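Local coordinates for Serine/threonine-protein kinase/endoribonuclease IRE1 (Saccharomyces cerevisiae, PDB 2BE1), which senses unfolded proteins in the endoplasmic reticulum through the lumenal domain described here, and splices HAC1 precursor mRNA with its endoribonuclease domain, at residues Glu54-Glu62 with Ile69-Gly77. Sequence-based numbering, arbitrary orientation.
Sequences ETYETLIIE and IYYFNAHQG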
ATOM      1  N   GLU A  54      10.608 -13.243  28.713  1.00 68.18           N
ATOM      2  CA  GLU A  54      10.423 -12.255  29.773  1.00 69.43           C
ATOM      3  C   GLU A  54       8.895 -12.030  29.963  1.00 68.50           C
ATOM      4  O   GLU A  54       8.332 -12.454  30.988  1.00 68.76           O
ATOM      5  CB  GLU A  54      11.225 -10.972  29.503  1.00 69.12           C
ATOM      6  CG  GLU A  54      10.942 -10.356  28.128  1.00 72.20           C
ATOM      7  CD  GLU A  54      11.699  -9.057  27.865  1.00 72.87           C
ATOM      8  OE1 GLU A  54      12.869  -9.121  27.421  1.00 77.65           O
ATOM      9  OE2 GLU A  54      11.118  -7.960  28.066  1.00 76.84           O
ATOM     10  N   THR A  55       8.219 -11.418  28.978  1.00 67.93           N
ATOM     11  CA  THR A  55       6.732 -11.330  28.971  1.00 66.87           C
ATOM     12  C   THR A  55       6.107 -12.606  28.414  1.00 66.06           C
ATOM     13  O   THR A  55       6.555 -13.081  27.361  1.00 66.78           O
ATOM     14  CB  THR A  55       6.169 -10.164  28.111  1.00 67.16           C
ATOM     15  OG1 THR A  55       4.853 -10.542  27.687  1.00 67.58           O
ATOM     16  CG2 THR A  55       7.043  -9.823  26.843  1.00 66.16           C
ATOM     17  N   TYR A  56       5.073 -13.158  29.055  1.00 64.39           N
ATOM     18  CA  TYR A  56       4.576 -14.494  28.580  1.00 62.79           C
ATOM     19  C   TYR A  56       3.579 -14.413  27.416  1.00 60.71           C
ATOM     20  O   TYR A  56       2.511 -15.051  27.445  1.00 60.01           O
ATOM     21  CB  TYR A  56       4.012 -15.328  29.717  1.00 63.44           C
ATOM     22  CG  TYR A  56       4.970 -15.418  30.860  1.00 64.94           C
ATOM     23  CD1 TYR A  56       6.304 -15.769  30.639  1.00 65.75           C
ATOM     24  CD2 TYR A  56       4.559 -15.131  32.180  1.00 66.28           C
ATOM     25  CE1 TYR A  56       7.216 -15.860  31.714  1.00 66.51           C
ATOM     26  CE2 TYR A  56       5.453 -15.226  33.268  1.00 66.54           C
ATOM     27  CZ  TYR A  56       6.785 -15.597  33.029  1.00 65.95           C
ATOM     28  OH  TYR A  56       7.691 -15.700  34.081  1.00 64.94           O
ATOM     29  N   GLU A  57       3.960 -13.625  26.406  1.00 57.94           N
ATOM     30  CA  GLU A  57       3.106 -13.259  25.295  1.00 55.01           C
ATOM     31  C   GLU A  57       3.828 -13.420  24.021  1.00 51.56           C
ATOM     32  O   GLU A  57       5.036 -13.198  23.963  1.00 51.39           O
ATOM     33  CB  GLU A  57       2.853 -11.784  25.293  1.00 55.72           C
ATOM     34  CG  GLU A  57       2.120 -11.244  26.405  1.00 59.36           C
ATOM     35  CD  GLU A  57       2.121  -9.806  26.208  1.00 64.56           C
ATOM     36  OE1 GLU A  57       2.604  -9.435  25.114  1.00 66.38           O
ATOM     37  OE2 GLU A  57       1.655  -9.062  27.097  1.00 68.49           O
ATOM     38  N   THR A  58       3.050 -13.650  22.974  1.00 47.16           N
ATOM     39  CA  THR A  58       3.602 -13.785  21.681  1.00 42.78           C
ATOM     40  C   THR A  58       2.615 -13.320  20.608  1.00 39.89           C
ATOM     41  O   THR A  58       1.388 -13.447  20.759  1.00 39.00           O
ATOM     42  CB  THR A  58       4.048 -15.211  21.546  1.00 42.74           C
ATOM     43  OG1 THR A  58       5.054 -15.321  20.540  1.00 42.24           O
ATOM     44  CG2 THR A  58       2.894 -16.061  21.237  1.00 43.98           C
ATOM     45  N   LEU A  59       3.153 -12.741  19.539  1.00 36.80           N
ATOM     46  CA  LEU A  59       2.320 -12.267  18.438  1.00 34.65           C
ATOM     47  C   LEU A  59       2.135 -13.348  17.432  1.00 33.17           C
ATOM     48  O   LEU A  59       3.114 -14.027  17.102  1.00 33.67           O
ATOM     49  CB  LEU A  59       2.957 -11.085  17.732  1.00 34.59           C
ATOM     50  CG  LEU A  59       1.996 -10.282  16.852  1.00 34.10           C
ATOM     51  CD1 LEU A  59       0.682 -10.013  17.550  1.00 32.63           C
ATOM     52  CD2 LEU A  59       2.601  -8.996  16.420  1.00 33.33           C
ATOM     53  N   ILE A  60       0.909 -13.507  16.936  1.00 30.93           N
ATOM     54  CA  ILE A  60       0.583 -14.618  16.068  1.00 29.41           C
ATOM     55  C   ILE A  60      -0.327 -14.153  14.989  1.00 29.31           C
ATOM     56  O   ILE A  60      -1.379 -13.590  15.293  1.00 29.87           O
ATOM     57  CB  ILE A  60      -0.177 -15.695  16.837  1.00 29.51           C
ATOM     58  CG1 ILE A  60       0.702 -16.229  17.961  1.00 28.94           C
ATOM     59  CG2 ILE A  60      -0.586 -16.850  15.912  1.00 28.84           C
ATOM     60  CD1 ILE A  60      -0.005 -16.867  19.027  1.00 26.52           C
ATOM     61  N   ILE A  61       0.034 -14.396  13.720  1.00 28.58           N
ATOM     62  CA  ILE A  61      -0.923 -14.101  12.599  1.00 27.34           C
ATOM     63  C   ILE A  61      -1.386 -15.297  11.784  1.00 27.25           C
ATOM     64  O   ILE A  61      -0.683 -16.330  11.638  1.00 27.46           O
ATOM     65  CB  ILE A  61      -0.380 -13.110  11.649  1.00 27.23           C
ATOM     66  CG1 ILE A  61       0.737 -13.761  10.878  1.00 27.61           C
ATOM     67  CG2 ILE A  61       0.152 -11.860  12.416  1.00 25.83           C
ATOM     68  CD1 ILE A  61       1.806 -12.769  10.609  1.00 31.81           C
ATOM     69  N   GLU A  62      -2.605 -15.201  11.291  1.00 27.04           N
ATOM     70  CA  GLU A  62      -3.075 -16.293  10.460  1.00 27.34           C
ATOM     71  C   GLU A  62      -2.596 -15.935   9.054  1.00 28.30           C
ATOM     72  O   GLU A  62      -2.914 -14.851   8.531  1.00 28.95           O
ATOM     73  CB  GLU A  62      -4.580 -16.472  10.508  1.00 26.39           C
ATOM     74  CG  GLU A  62      -5.081 -17.425   9.462  1.00 25.47           C
ATOM     75  CD  GLU A  62      -6.580 -17.599   9.524  1.00 24.68           C
ATOM     76  OE1 GLU A  62      -7.118 -18.748   9.459  1.00 24.62           O
ATOM     77  OE2 GLU A  62      -7.236 -16.568   9.670  1.00 26.62           O
ATOM     78  N   ILE A  69      -4.812 -11.077  12.848  1.00 28.00           N
ATOM     79  CA  ILE A  69      -3.946 -11.041  14.012  1.00 27.87           C
ATOM     80  C   ILE A  69      -4.575 -11.649  15.250  1.00 29.00           C
ATOM     81  O   ILE A  69      -5.670 -11.225  15.689  1.00 29.59           O
ATOM     82  CB  ILE A  69      -3.596  -9.638  14.389  1.00 27.46           C
ATOM     83  CG1 ILE A  69      -2.849  -9.009  13.224  1.00 26.36           C
ATOM     84  CG2 ILE A  69      -2.883  -9.616  15.789  1.00 25.23           C
ATOM     85  CD1 ILE A  69      -3.036  -7.585  13.183  1.00 25.54           C
ATOM     86  N   TYR A  70      -3.853 -12.633  15.796  1.00 29.20           N
ATOM     87  CA  TYR A  70      -4.128 -13.262  17.092  1.00 29.40           C
ATOM     88  C   TYR A  70      -3.019 -13.053  18.108  1.00 30.93           C
ATOM     89  O   TYR A  70      -1.921 -12.579  17.819  1.00 31.67           O
ATOM     90  CB  TYR A  70      -4.200 -14.730  16.910  1.00 28.27           C
ATOM     91  CG  TYR A  70      -5.409 -15.166  16.209  1.00 26.35           C
ATOM     92  CD1 TYR A  70      -6.490 -15.599  16.905  1.00 26.35           C
ATOM     93  CD2 TYR A  70      -5.460 -15.207  14.849  1.00 25.45           C
ATOM     94  CE1 TYR A  70      -7.623 -16.060  16.268  1.00 27.03           C
ATOM     95  CE2 TYR A  70      -6.589 -15.676  14.184  1.00 26.28           C
ATOM     96  CZ  TYR A  70      -7.684 -16.092  14.904  1.00 26.87           C
ATOM     97  OH  TYR A  70      -8.843 -16.531  14.269  1.00 27.09           O
ATOM     98  N   TYR A  71      -3.259 -13.465  19.319  1.00 32.81           N
ATOM     99  CA  TYR A  71      -2.306 -13.106  20.323  1.00 35.07           C
ATOM    100  C   TYR A  71      -2.443 -13.942  21.601  1.00 35.08           C
ATOM    101  O   TYR A  71      -3.555 -14.198  22.096  1.00 35.18           O
ATOM    102  CB  TYR A  71      -2.587 -11.686  20.616  1.00 37.92           C
ATOM    103  CG  TYR A  71      -2.157 -11.213  21.952  1.00 41.74           C
ATOM    104  CD1 TYR A  71      -0.775 -11.028  22.203  1.00 45.95           C
ATOM    105  CD2 TYR A  71      -3.114 -10.864  22.946  1.00 42.76           C
ATOM    106  CE1 TYR A  71      -0.306 -10.517  23.439  1.00 48.73           C
ATOM    107  CE2 TYR A  71      -2.693 -10.372  24.191  1.00 47.65           C
ATOM    108  CZ  TYR A  71      -1.257 -10.195  24.448  1.00 48.73           C
ATOM    109  OH  TYR A  71      -0.757  -9.712  25.684  1.00 47.39           O
ATOM    110  N   PHE A  72      -1.311 -14.381  22.141  1.00 34.65           N
ATOM    111  CA  PHE A  72      -1.358 -15.326  23.246  1.00 33.64           C
ATOM    112  C   PHE A  72      -0.514 -14.847  24.348  1.00 33.49           C
ATOM    113  O   PHE A  72       0.664 -14.581  24.178  1.00 32.25           O
ATOM    114  CB  PHE A  72      -0.875 -16.703  22.831  1.00 33.70           C
ATOM    115  CG  PHE A  72      -0.763 -17.697  23.962  1.00 32.33           C
ATOM    116  CD1 PHE A  72       0.342 -17.688  24.787  1.00 31.23           C
ATOM    117  CD2 PHE A  72      -1.744 -18.677  24.137  1.00 31.45           C
ATOM    118  CE1 PHE A  72       0.441 -18.580  25.789  1.00 32.37           C
ATOM    119  CE2 PHE A  72      -1.669 -19.598  25.138  1.00 31.92           C
ATOM    120  CZ  PHE A  72      -0.590 -19.557  25.982  1.00 33.13           C
ATOM    121  N   ASN A  73      -1.169 -14.775  25.489  1.00 34.67           N
ATOM    122  CA  ASN A  73      -0.549 -14.487  26.756  1.00 36.13           C
ATOM    123  C   ASN A  73      -0.898 -15.590  27.748  1.00 36.71           C
ATOM    124  O   ASN A  73      -2.066 -15.969  27.877  1.00 36.88           O
ATOM    125  CB  ASN A  73      -1.012 -13.135  27.288  1.00 36.02           C
ATOM    126  CG  ASN A  73      -0.837 -13.022  28.786  1.00 37.30           C
ATOM    127  OD1 ASN A  73      -0.501 -13.980  29.465  1.00 40.16           O
ATOM    128  ND2 ASN A  73      -1.032 -11.844  29.304  1.00 40.25           N
ATOM    129  N   ALA A  74       0.125 -16.051  28.475  1.00 37.61           N
ATOM    130  CA  ALA A  74       0.023 -17.195  29.406  1.00 37.90           C
ATOM    131  C   ALA A  74      -0.987 -16.956  30.496  1.00 37.70           C
ATOM    132  O   ALA A  74      -1.522 -17.908  31.026  1.00 37.50           O
ATOM    133  CB  ALA A  74       1.384 -17.520  30.016  1.00 37.97           C
ATOM    134  N   HIS A  75      -1.226 -15.689  30.807  1.00 37.82           N
ATOM    135  CA  HIS A  75      -2.316 -15.253  31.659  1.00 38.94           C
ATOM    136  C   HIS A  75      -3.726 -15.361  31.058  1.00 38.28           C
ATOM    137  O   HIS A  75      -4.659 -15.727  31.771  1.00 37.84           O
ATOM    138  CB  HIS A  75      -2.083 -13.796  32.092  1.00 40.55           C
ATOM    139  CG  HIS A  75      -0.760 -13.560  32.810  1.00 46.00           C
ATOM    140  ND1 HIS A  75      -0.360 -14.279  33.940  1.00 47.82           N
ATOM    141  CD2 HIS A  75       0.235 -12.649  32.570  1.00 48.27           C
ATOM    142  CE1 HIS A  75       0.827 -13.835  34.343  1.00 48.09           C
ATOM    143  NE2 HIS A  75       1.206 -12.846  33.535  1.00 49.24           N
ATOM    144  N   GLN A  76      -3.944 -15.015  29.793  1.00 37.67           N
ATOM    145  CA  GLN A  76      -5.307 -15.270  29.296  1.00 38.02           C
ATOM    146  C   GLN A  76      -5.404 -16.032  28.010  1.00 37.25           C
ATOM    147  O   GLN A  76      -6.219 -15.726  27.152  1.00 37.05           O
ATOM    148  CB  GLN A  76      -6.172 -14.020  29.145  1.00 38.62           C
ATOM    149  CG  GLN A  76      -5.655 -12.719  29.719  1.00 42.63           C
ATOM    150  CD  GLN A  76      -4.922 -11.899  28.663  1.00 48.67           C
ATOM    151  OE1 GLN A  76      -5.282 -10.736  28.355  1.00 49.45           O
ATOM    152  NE2 GLN A  76      -3.879 -12.522  28.071  1.00 51.05           N
ATOM    153  N   GLY A  77      -4.581 -17.051  27.881  1.00 36.46           N
ATOM    154  CA  GLY A  77      -4.564 -17.833  26.667  1.00 34.91           C
ATOM    155  C   GLY A  77      -4.556 -17.006  25.409  1.00 33.67           C
ATOM    156  O   GLY A  77      -4.037 -15.891  25.368  1.00 33.27           O
TER
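Thr58 and Phe72 exchange two backbone hydrogen bonds, Thr58 N to Phe72 O at 2.8 Å and Phe72 N to Thr58 O at 3.2 Å. Ile60 and Tyr70 form the next such pair, and Ala74 N continues the ladder by donating to Tyr56 O. The Ile60 and Phe72 side chains lie side by side, Ile60 CD1 reaching Phe72 CB at 3.9 Å. This apolar packing suits the buried face that they share with Thr58 and Tyr70, where Ile60 packs on Trp290, Tyr310 meets the Phe72 ring edge-to-face and Glu49 satisfies the Thr58 hydroxyl. On the other face Leu59 CD1 touches Ile69 CG2; Ile69, branched at CB, suits an extended strand. There too the Glu57 carboxylate comes to the edge of the Tyr71 ring, its plane 82° from the ring's, with OE2 2.9 Å from Tyr71 OH. With CG anti to its carbonyl carbon (chi1 -65°) and an extended chain beyond, Glu57 spans the distance to that phenol. Were Glu57 replaced by an alanine, the Tyr71 hydroxyl would probably lose its carboxylate neighbour and the ring be freer to turn. Joined by a short loop, these antiparallel strands form a beta hairpin, which strand 77-84 extends into a meander.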